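Local coordinates for periplasmic protein (Legionella pneumophila subsp. pneumophila, PDB 4FGQ), which acts as a calcium-dependent periplasmic protease, probably a cysteine peptidase of the bacterial transglutaminase-like family, at residues Phe28-Asn33 with Asn51-Gln56; Asn33-Leu38 with Leu97-Val102; Ile92-Leu97 with Met122-Tyr127. All coordinates share one frame; numbering follows the deposited sequence.

Contact 1. Residues Phe28-Asn33 with Asn51-Gln56; sequences FTAWGN and NSFFNQ
The ring of Phe54 points its edge at the face of the five-membered ring of Trp31 in an offset edge-to-face pair, with the planes at 77° and the ring centroids 5.4 Å apart. The para carbon does the touching: Phe54 CZ lies 3.6 Å from Trp31 CD1 and equally close to NE1, so the contact falls on the pyrrole corner of the indole. At the edge of the indole, in its plane, stands Phe28 CD1 of the same helix. One face of the Phe54 ring carries Phe53 CD2, 3.6 Å above its centre, so the two neighbouring phenylalanines are themselves packed together. Phe53 in turn takes Ala30 at its rim, where CZ lies 3.9 Å from Ala30 CB. Gln56 NE2 sits above one face of Phe53, toward the rim, and donates a bond of 3.1 Å to Phe53 O, which folds the amide back over the ring. In Trp31, CG is anti to the backbone N (chi1 -176°) and lies beside the carbonyl carbon, which turns the five-membered ring toward Phe54 CZ. The backbones stay well apart, their short axes antiparallel and 11.8 Å from each other at closest approach; rings span much of the gap. Helices 22-38 and 43-55 meet mainly through aromatic groups, with one alanine methyl, and helix 86-100 also joins in: Phe54 rests on its Ile92, Lys93 and Thr96, and Trp31 NE1 hydrogen-bonds Thr96 OG1. Helices 10-17 and 75-81 pack against Trp31 through Ile13, Pro75 and Ile79.

Contact 2. Residues Asn33-Leu38 with Leu97-Val102; sequences NLIDSL and LVAVGV
Where Val100 packs against Ile35, its helix is finishing, and the carbonyl O of Leu97 gathers three backbone N-H groups: Val102 N at 3.0 Å, with weaker bonds from Val100 and Gly101. Gly101 N also reaches Val98 O, and with the positive phi of Gly101 (117°) this makes a Schellman motif that ends helix 86-100. Just before the turn, Val100 presents CG1 to the other helix. That methyl fits between two residues one turn apart: it is 3.7 Å from Ile35 CA and 3.8 Å from Leu38 CB. It also meets Ile35 CG2, the branch that lies beside the carbonyl of Ile35. Both ends of the isoleucine touch the neighbouring alanine, with Ile35 CD1 and CG2 each 4.1 Å from Ala99 CB. The backbones come close, with Ile35 CA and Val100 CA 5.5 Å apart. No hydrogen bond crosses this buried, wholly apolar contact. It joins the C-terminal ends of helices 22-38 and 86-100; helix 43-55 adds Val50 against Leu38 and Leu97, helix 10-17 brings Val10 and Ile13 to Ile35, and Leu107 of strand 107-114 packs on Leu97 and Val102.

Contact 3. Residues Ile92-Leu97 with Met122-Tyr127; sequences IKYFTL and MVLSFY
Helix 92-97 and strand 122-126 run in roughly the same direction, at 27°, with their short axes 9.1 Å apart at closest approach and Tyr94 CA nearest Leu124 CA. A single strand residue, Leu124, carries the contact. Its CG stands anti to the backbone N (chi1 175°), and the two methyls fork against the helix. CD2 goes deeper, 3.6 Å from the backbone N of Tyr94 and 3.7 Å from Lys93 CB, and it meets Leu97 CD1 at 3.8 Å from one turn further on. The other methyl, CD1, lies beside Tyr94 CB at 4.1 Å. Lys93 and Tyr94 give the leucine only the inner parts of their side chains. The extended chain of Lys93 carries NZ away to Asn51 OD1 and Asn55 OD1 on helix 43-55, so its buried ammonium has polar partners; the hydroxyl of Tyr94 bonds Ser104 OG and Ala161 N. Along the helix, the ring of Tyr94 places CD2 3.8 Å above the centre of one face of Phe95. Ile92 O accepts two bonds from Thr96, from OG1 at 2.7 Å and from the backbone N, and they arrive from opposite faces of the carbonyl plane. Donating there while accepting from Trp31 NE1 should hold the Thr96 hydroxyl in one orientation. On the sheet, strand 119-126 is bonded between strands 107-114 and 135-137, and Leu137 joins Leu124 and Leu97 in the apolar layer. A buried helix laid against an antiparallel sheet is characteristic of the papain-like fold of clan CA peptidases; here the N-terminal part of that helix includes Glu87 and Asp88, known calcium ligands of this protein, although no calcium is bound in this chain.

How the contacts relate
Contact 3 lies deepest, near the centre of the chain, and joins the helical part to the sheet; contacts 1 and 2 bind helices to one another further out, contact 2 still buried, contact 1 only partly. Helix 22-38 serves contacts 1 and 2, and helix 86-100 serves contacts 2 and 3. Chemistry follows position: contact 1 spans widely spaced backbones with aromatic rings, contact 2 brings helix ends close through aliphatic side chains and one alanine, and contact 3 rests on one leucine. Leu34 CD2 packs on Phe53 CD2 at 3.6 Å and Ile35 CG1 meets Thr96 CG2, so apolar packing connects the three, while Lys93 and its asparagines add a polar link between contacts 1 and 3.

Contact 1. Residues Phe28-Asn33 with Asn51-Gln56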
loop_
_atom_site.group_PDB
_atom_site.type_symbol
_atom_site.label_atom_id
_atom_site.label_comp_id
_atom_site.label_asym_id
_atom_site.label_seq_id
_atom_site.Cartn_x
_atom_site.Cartn_y
_atom_site.Cartn_z
ATOM N N PHE A 28 -12.554 10.413 -1.296
ATOM C CA PHE A 28 -11.613 11.204 -0.503
ATOM C C PHE A 28 -12.112 11.359 0.931
ATOM O O PHE A 28 -11.369 11.134 1.890
ATOM C CB PHE A 28 -11.352 12.577 -1.138
ATOM C CG PHE A 28 -10.316 12.549 -2.233
ATOM C CD1 PHE A 28 -8.973 12.360 -1.929
ATOM C CD2 PHE A 28 -10.682 12.706 -3.560
ATOM C CE1 PHE A 28 -8.013 12.334 -2.935
ATOM C CE2 PHE A 28 -9.731 12.679 -4.566
ATOM C CZ PHE A 28 -8.397 12.495 -4.259
ATOM N N THR A 29 -13.379 11.718 1.080
ATOM C CA THR A 29 -13.952 11.894 2.414
ATOM C C THR A 29 -13.896 10.603 3.219
ATOM O O THR A 29 -13.592 10.612 4.418
ATOM C CB THR A 29 -15.400 12.398 2.330
ATOM O OG1 THR A 29 -15.404 13.703 1.733
ATOM C CG2 THR A 29 -16.027 12.476 3.718
ATOM N N ALA A 30 -14.163 9.485 2.550
ATOM C CA ALA A 30 -14.121 8.180 3.200
ATOM C C ALA A 30 -12.715 7.802 3.656
ATOM O O ALA A 30 -12.541 7.214 4.726
ATOM C CB ALA A 30 -14.687 7.117 2.265
ATOM N N TRP A 31 -11.723 8.140 2.838
ATOM C CA TRP A 31 -10.316 7.900 3.154
ATOM C C TRP A 31 -9.917 8.715 4.388
ATOM O O TRP A 31 -9.268 8.198 5.306
ATOM C CB TRP A 31 -9.471 8.303 1.948
ATOM C CG TRP A 31 -8.010 8.043 2.049
ATOM C CD1 TRP A 31 -7.373 7.127 2.840
ATOM C CD2 TRP A 31 -6.991 8.713 1.304
ATOM N NE1 TRP A 31 -6.006 7.199 2.635
ATOM C CE2 TRP A 31 -5.754 8.161 1.699
ATOM C CE3 TRP A 31 -7.008 9.732 0.345
ATOM C CZ2 TRP A 31 -4.544 8.600 1.159
ATOM C CZ3 TRP A 31 -5.801 10.162 -0.185
ATOM C CH2 TRP A 31 -4.592 9.598 0.222
ATOM N N GLY A 32 -10.295 9.987 4.398
ATOM C CA GLY A 32 -10.016 10.849 5.538
ATOM C C GLY A 32 -10.703 10.349 6.797
ATOM O O GLY A 32 -10.099 10.335 7.873
ATOM N N ASN A 33 -11.969 9.945 6.674
ATOM C CA ASN A 33 -12.698 9.421 7.826
ATOM C C ASN A 33 -12.055 8.129 8.343
ATOM O O ASN A 33 -11.988 7.913 9.555
ATOM C CB ASN A 33 -14.181 9.208 7.507
ATOM C CG ASN A 33 -14.934 10.519 7.311
ATOM O OD1 ASN A 33 -14.468 11.584 7.718
ATOM N ND2 ASN A 33 -16.113 10.440 6.699
ATOM N N ASN A 51 -6.452 -2.552 5.343
ATOM C CA ASN A 51 -6.428 -3.621 4.335
ATOM C C ASN A 51 -7.796 -3.796 3.666
ATOM O O ASN A 51 -7.905 -3.764 2.435
ATOM C CB ASN A 51 -5.969 -4.937 4.973
ATOM C CG ASN A 51 -5.469 -5.943 3.958
ATOM O OD1 ASN A 51 -4.715 -5.602 3.034
ATOM N ND2 ASN A 51 -5.880 -7.206 4.132
ATOM N N SER A 52 -8.839 -3.958 4.474
ATOM C CA SER A 52 -10.184 -4.215 3.948
ATOM C C SER A 52 -10.783 -3.004 3.230
ATOM O O SER A 52 -11.504 -3.157 2.225
ATOM C CB SER A 52 -11.113 -4.739 5.053
ATOM O OG SER A 52 -11.369 -3.760 6.057
ATOM N N PHE A 53 -10.481 -1.802 3.723
ATOM C CA PHE A 53 -10.973 -0.586 3.074
ATOM C C PHE A 53 -10.464 -0.525 1.648
ATOM O O PHE A 53 -11.240 -0.326 0.715
ATOM C CB PHE A 53 -10.519 0.681 3.822
ATOM C CG PHE A 53 -11.033 1.962 3.199
ATOM C CD1 PHE A 53 -12.306 2.420 3.474
ATOM C CD2 PHE A 53 -10.229 2.706 2.345
ATOM C CE1 PHE A 53 -12.778 3.601 2.896
ATOM C CE2 PHE A 53 -10.694 3.876 1.765
ATOM C CZ PHE A 53 -11.968 4.327 2.041
ATOM N N PHE A 54 -9.159 -0.684 1.477
ATOM C CA PHE A 54 -8.613 -0.558 0.126
ATOM C C PHE A 54 -8.875 -1.765 -0.748
ATOM O O PHE A 54 -8.910 -1.632 -1.967
ATOM C CB PHE A 54 -7.135 -0.158 0.176
ATOM C CG PHE A 54 -6.960 1.268 0.580
ATOM C CD1 PHE A 54 -7.474 2.271 -0.220
ATOM C CD2 PHE A 54 -6.389 1.608 1.797
ATOM C CE1 PHE A 54 -7.377 3.602 0.145
ATOM C CE2 PHE A 54 -6.282 2.950 2.168
ATOM C CZ PHE A 54 -6.778 3.943 1.336
ATOM N N ASN A 55 -9.110 -2.929 -0.145
ATOM C CA ASN A 55 -9.322 -4.123 -0.969
ATOM C C ASN A 55 -10.618 -4.116 -1.762
ATOM O O ASN A 55 -10.785 -4.932 -2.671
ATOM C CB ASN A 55 -9.180 -5.414 -0.163
ATOM C CG ASN A 55 -7.742 -5.837 -0.023
ATOM O OD1 ASN A 55 -6.876 -5.341 -0.750
ATOM N ND2 ASN A 55 -7.465 -6.742 0.914
ATOM N N GLN A 56 -11.504 -3.177 -1.434
ATOM C CA GLN A 56 -12.786 -2.984 -2.125
ATOM C C GLN A 56 -12.655 -2.206 -3.439
ATOM O O GLN A 56 -13.621 -2.111 -4.180
ATOM C CB GLN A 56 -13.758 -2.173 -1.237
ATOM C CG GLN A 56 -13.474 -0.645 -1.320
ATOM C CD GLN A 56 -14.489 0.232 -0.645
ATOM O OE1 GLN A 56 -15.655 0.282 -1.047
ATOM N NE2 GLN A 56 -14.047 0.966 0.369
#

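Contact 2. Residues Asn33-Leu38 with Leu97-Val102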
loop_
_atom_site.group_PDB
_atom_site.type_symbol
_atom_site.label_atom_id
_atom_site.label_comp_id
_atom_site.label_asym_id
_atom_site.label_seq_id
_atom_site.Cartn_x
_atom_site.Cartn_y
_atom_site.Cartn_z
ATOM N N ASN A 33 -11.969 9.945 6.674
ATOM C CA ASN A 33 -12.698 9.421 7.826
ATOM C C ASN A 33 -12.055 8.129 8.343
ATOM O O ASN A 33 -11.988 7.913 9.555
ATOM C CB ASN A 33 -14.181 9.208 7.507
ATOM C CG ASN A 33 -14.934 10.519 7.311
ATOM O OD1 ASN A 33 -14.468 11.584 7.718
ATOM N ND2 ASN A 33 -16.113 10.440 6.699
ATOM N N LEU A 34 -11.567 7.287 7.427
ATOM C CA LEU A 34 -10.860 6.061 7.803
ATOM C C LEU A 34 -9.652 6.386 8.665
ATOM O O LEU A 34 -9.464 5.804 9.750
ATOM C CB LEU A 34 -10.405 5.297 6.548
ATOM C CG LEU A 34 -9.511 4.069 6.770
ATOM C CD1 LEU A 34 -10.341 2.890 7.219
ATOM C CD2 LEU A 34 -8.738 3.722 5.504
ATOM N N ILE A 35 -8.826 7.316 8.192
ATOM C CA ILE A 35 -7.617 7.688 8.937
ATOM C C ILE A 35 -7.978 8.230 10.316
ATOM O O ILE A 35 -7.403 7.804 11.314
ATOM C CB ILE A 35 -6.750 8.697 8.164
ATOM C CG1 ILE A 35 -6.141 8.015 6.931
ATOM C CG2 ILE A 35 -5.635 9.230 9.050
ATOM C CD1 ILE A 35 -5.529 8.970 5.934
ATOM N N ASP A 36 -8.953 9.136 10.380
ATOM C CA ASP A 36 -9.376 9.682 11.668
ATOM C C ASP A 36 -9.860 8.592 12.623
ATOM O O ASP A 36 -9.557 8.624 13.823
ATOM C CB ASP A 36 -10.485 10.720 11.476
ATOM C CG ASP A 36 -9.951 12.139 11.376
ATOM O OD1 ASP A 36 -8.794 12.373 11.786
ATOM O OD2 ASP A 36 -10.698 13.023 10.901
ATOM N N SER A 37 -10.602 7.629 12.084
ATOM C CA SER A 37 -11.252 6.597 12.890
ATOM C C SER A 37 -10.261 5.578 13.437
ATOM O O SER A 37 -10.540 4.915 14.435
ATOM C CB SER A 37 -12.335 5.875 12.084
ATOM O OG SER A 37 -11.784 4.903 11.210
ATOM N N LEU A 38 -9.109 5.455 12.788
ATOM C CA LEU A 38 -8.142 4.420 13.164
ATOM C C LEU A 38 -7.005 4.907 14.056
ATOM O O LEU A 38 -6.259 4.099 14.596
ATOM C CB LEU A 38 -7.555 3.736 11.924
ATOM C CG LEU A 38 -8.541 2.882 11.130
ATOM C CD1 LEU A 38 -7.835 2.312 9.904
ATOM C CD2 LEU A 38 -9.090 1.773 12.004
ATOM N N LEU A 97 -1.433 3.539 6.551
ATOM C CA LEU A 97 -1.030 2.976 7.846
ATOM C C LEU A 97 -0.045 3.881 8.577
ATOM O O LEU A 97 -0.134 4.036 9.796
ATOM C CB LEU A 97 -0.486 1.553 7.685
ATOM C CG LEU A 97 -1.647 0.553 7.525
ATOM C CD1 LEU A 97 -1.157 -0.733 6.865
ATOM C CD2 LEU A 97 -2.292 0.246 8.901
ATOM N N VAL A 98 0.888 4.484 7.848
ATOM C CA VAL A 98 1.803 5.451 8.458
ATOM C C VAL A 98 0.993 6.624 9.018
ATOM O O VAL A 98 1.234 7.088 10.136
ATOM C CB VAL A 98 2.876 5.926 7.451
ATOM C CG1 VAL A 98 3.654 7.117 8.012
ATOM C CG2 VAL A 98 3.812 4.763 7.092
ATOM N N ALA A 99 -0.009 7.066 8.261
ATOM C CA ALA A 99 -0.857 8.179 8.686
ATOM C C ALA A 99 -1.648 7.907 9.968
ATOM O O ALA A 99 -1.925 8.839 10.729
ATOM C CB ALA A 99 -1.816 8.602 7.555
ATOM N N VAL A 100 -2.028 6.651 10.215
ATOM C CA VAL A 100 -2.835 6.366 11.401
ATOM C C VAL A 100 -1.956 6.055 12.601
ATOM O O VAL A 100 -2.449 5.919 13.726
ATOM C CB VAL A 100 -3.895 5.243 11.197
ATOM C CG1 VAL A 100 -4.770 5.522 9.972
ATOM C CG2 VAL A 100 -3.239 3.899 11.081
ATOM N N GLY A 101 -0.653 5.945 12.362
ATOM C CA GLY A 101 0.284 5.789 13.457
ATOM C C GLY A 101 1.090 4.509 13.540
ATOM O O GLY A 101 1.867 4.354 14.475
ATOM N N VAL A 102 0.929 3.589 12.593
ATOM C CA VAL A 102 1.843 2.452 12.548
ATOM C C VAL A 102 3.224 2.977 12.151
ATOM O O VAL A 102 3.348 3.660 11.129
ATOM C CB VAL A 102 1.377 1.393 11.534
ATOM C CG1 VAL A 102 2.364 0.237 11.489
ATOM C CG2 VAL A 102 -0.020 0.898 11.895
#

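Contact 3. Residues Ile92-Leu97 with Met122-Tyr127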
loop_
_atom_site.group_PDB
_atom_site.type_symbol
_atom_site.label_atom_id
_atom_site.label_comp_id
_atom_site.label_asym_id
_atom_site.label_seq_id
_atom_site.Cartn_x
_atom_site.Cartn_y
_atom_site.Cartn_z
ATOM N N ILE A 92 -0.852 2.630 -1.329
ATOM C CA ILE A 92 -1.809 3.423 -0.567
ATOM C C ILE A 92 -2.046 2.837 0.828
ATOM O O ILE A 92 -2.226 3.583 1.796
ATOM C CB ILE A 92 -3.127 3.726 -1.345
ATOM C CG1 ILE A 92 -3.984 4.714 -0.547
ATOM C CG2 ILE A 92 -3.900 2.450 -1.642
ATOM C CD1 ILE A 92 -5.019 5.457 -1.388
ATOM N N LYS A 93 -2.009 1.511 0.949
ATOM C CA LYS A 93 -2.119 0.895 2.270
ATOM C C LYS A 93 -0.965 1.334 3.162
ATOM O O LYS A 93 -1.167 1.638 4.343
ATOM C CB LYS A 93 -2.147 -0.629 2.160
ATOM C CG LYS A 93 -3.470 -1.183 1.630
ATOM C CD LYS A 93 -3.372 -2.693 1.442
ATOM C CE LYS A 93 -4.566 -3.239 0.648
ATOM N NZ LYS A 93 -4.422 -4.721 0.458
ATOM N N TYR A 94 0.237 1.349 2.592
ATOM C CA TYR A 94 1.433 1.767 3.316
ATOM C C TYR A 94 1.283 3.198 3.839
ATOM O O TYR A 94 1.410 3.444 5.037
ATOM C CB TYR A 94 2.684 1.643 2.433
ATOM C CG TYR A 94 3.884 2.383 2.999
ATOM C CD1 TYR A 94 4.624 1.854 4.052
ATOM C CD2 TYR A 94 4.252 3.625 2.496
ATOM C CE1 TYR A 94 5.733 2.552 4.578
ATOM C CE2 TYR A 94 5.327 4.325 3.013
ATOM C CZ TYR A 94 6.062 3.789 4.053
ATOM O OH TYR A 94 7.129 4.503 4.548
ATOM N N PHE A 95 1.007 4.147 2.951
ATOM C CA PHE A 95 0.934 5.543 3.384
ATOM C C PHE A 95 -0.193 5.772 4.383
ATOM O O PHE A 95 -0.067 6.575 5.315
ATOM C CB PHE A 95 0.831 6.495 2.187
ATOM C CG PHE A 95 2.150 6.756 1.528
ATOM C CD1 PHE A 95 3.133 7.484 2.192
ATOM C CD2 PHE A 95 2.421 6.262 0.258
ATOM C CE1 PHE A 95 4.366 7.731 1.597
ATOM C CE2 PHE A 95 3.652 6.501 -0.348
ATOM C CZ PHE A 95 4.628 7.235 0.322
ATOM N N THR A 96 -1.285 5.044 4.218
ATOM C CA THR A 96 -2.429 5.225 5.100
ATOM C C THR A 96 -2.111 4.686 6.493
ATOM O O THR A 96 -2.442 5.315 7.496
ATOM C CB THR A 96 -3.673 4.543 4.530
ATOM O OG1 THR A 96 -3.973 5.123 3.257
ATOM C CG2 THR A 96 -4.875 4.748 5.447
ATOM N N LEU A 97 -1.433 3.539 6.551
ATOM C CA LEU A 97 -1.030 2.976 7.846
ATOM C C LEU A 97 -0.045 3.881 8.577
ATOM O O LEU A 97 -0.134 4.036 9.796
ATOM C CB LEU A 97 -0.486 1.553 7.685
ATOM C CG LEU A 97 -1.647 0.553 7.525
ATOM C CD1 LEU A 97 -1.157 -0.733 6.865
ATOM C CD2 LEU A 97 -2.292 0.246 8.901
ATOM N N MET A 122 2.972 -7.620 -5.869
ATOM C CA MET A 122 3.375 -6.732 -4.778
ATOM C C MET A 122 2.364 -6.812 -3.649
ATOM O O MET A 122 1.144 -6.831 -3.887
ATOM C CB MET A 122 3.451 -5.286 -5.282
ATOM C CG MET A 122 4.155 -4.292 -4.362
ATOM S SD MET A 122 5.951 -4.289 -4.626
ATOM C CE MET A 122 6.160 -3.279 -6.092
ATOM N N VAL A 123 2.867 -6.859 -2.419
ATOM C CA VAL A 123 2.028 -6.860 -1.223
ATOM C C VAL A 123 2.620 -5.869 -0.237
ATOM O O VAL A 123 3.677 -5.303 -0.497
ATOM C CB VAL A 123 1.976 -8.246 -0.557
ATOM C CG1 VAL A 123 1.346 -9.270 -1.519
ATOM C CG2 VAL A 123 3.382 -8.683 -0.140
ATOM N N LEU A 124 1.947 -5.668 0.896
ATOM C CA LEU A 124 2.518 -4.868 1.978
ATOM C C LEU A 124 2.831 -5.808 3.131
ATOM O O LEU A 124 1.961 -6.553 3.567
ATOM C CB LEU A 124 1.532 -3.788 2.433
ATOM C CG LEU A 124 1.969 -2.953 3.644
ATOM C CD1 LEU A 124 3.309 -2.313 3.368
ATOM C CD2 LEU A 124 0.915 -1.883 3.907
ATOM N N SER A 125 4.082 -5.805 3.590
ATOM C CA SER A 125 4.485 -6.653 4.705
ATOM C C SER A 125 4.569 -5.853 5.996
ATOM O O SER A 125 5.171 -4.779 6.033
ATOM C CB SER A 125 5.858 -7.283 4.423
ATOM O OG SER A 125 5.791 -8.188 3.328
ATOM N N PHE A 126 3.965 -6.373 7.056
ATOM C CA PHE A 126 4.029 -5.725 8.364
ATOM C C PHE A 126 4.901 -6.574 9.265
ATOM O O PHE A 126 4.656 -7.772 9.407
ATOM C CB PHE A 126 2.624 -5.608 8.965
ATOM C CG PHE A 126 2.626 -5.306 10.439
ATOM C CD1 PHE A 126 2.822 -4.013 10.896
ATOM C CD2 PHE A 126 2.447 -6.325 11.373
ATOM C CE1 PHE A 126 2.838 -3.737 12.256
ATOM C CE2 PHE A 126 2.453 -6.051 12.729
ATOM C CZ PHE A 126 2.653 -4.760 13.174
ATOM N N TYR A 127 5.922 -5.966 9.867
ATOM C CA TYR A 127 6.832 -6.691 10.726
ATOM C C TYR A 127 6.594 -6.312 12.183
ATOM O O TYR A 127 6.880 -5.174 12.571
ATOM C CB TYR A 127 8.279 -6.337 10.361
ATOM C CG TYR A 127 8.748 -6.911 9.041
ATOM C CD1 TYR A 127 8.386 -6.327 7.837
ATOM C CD2 TYR A 127 9.562 -8.032 9.010
ATOM C CE1 TYR A 127 8.829 -6.852 6.627
ATOM C CE2 TYR A 127 10.001 -8.563 7.805
ATOM C CZ TYR A 127 9.630 -7.968 6.628
ATOM O OH TYR A 127 10.079 -8.502 5.440
#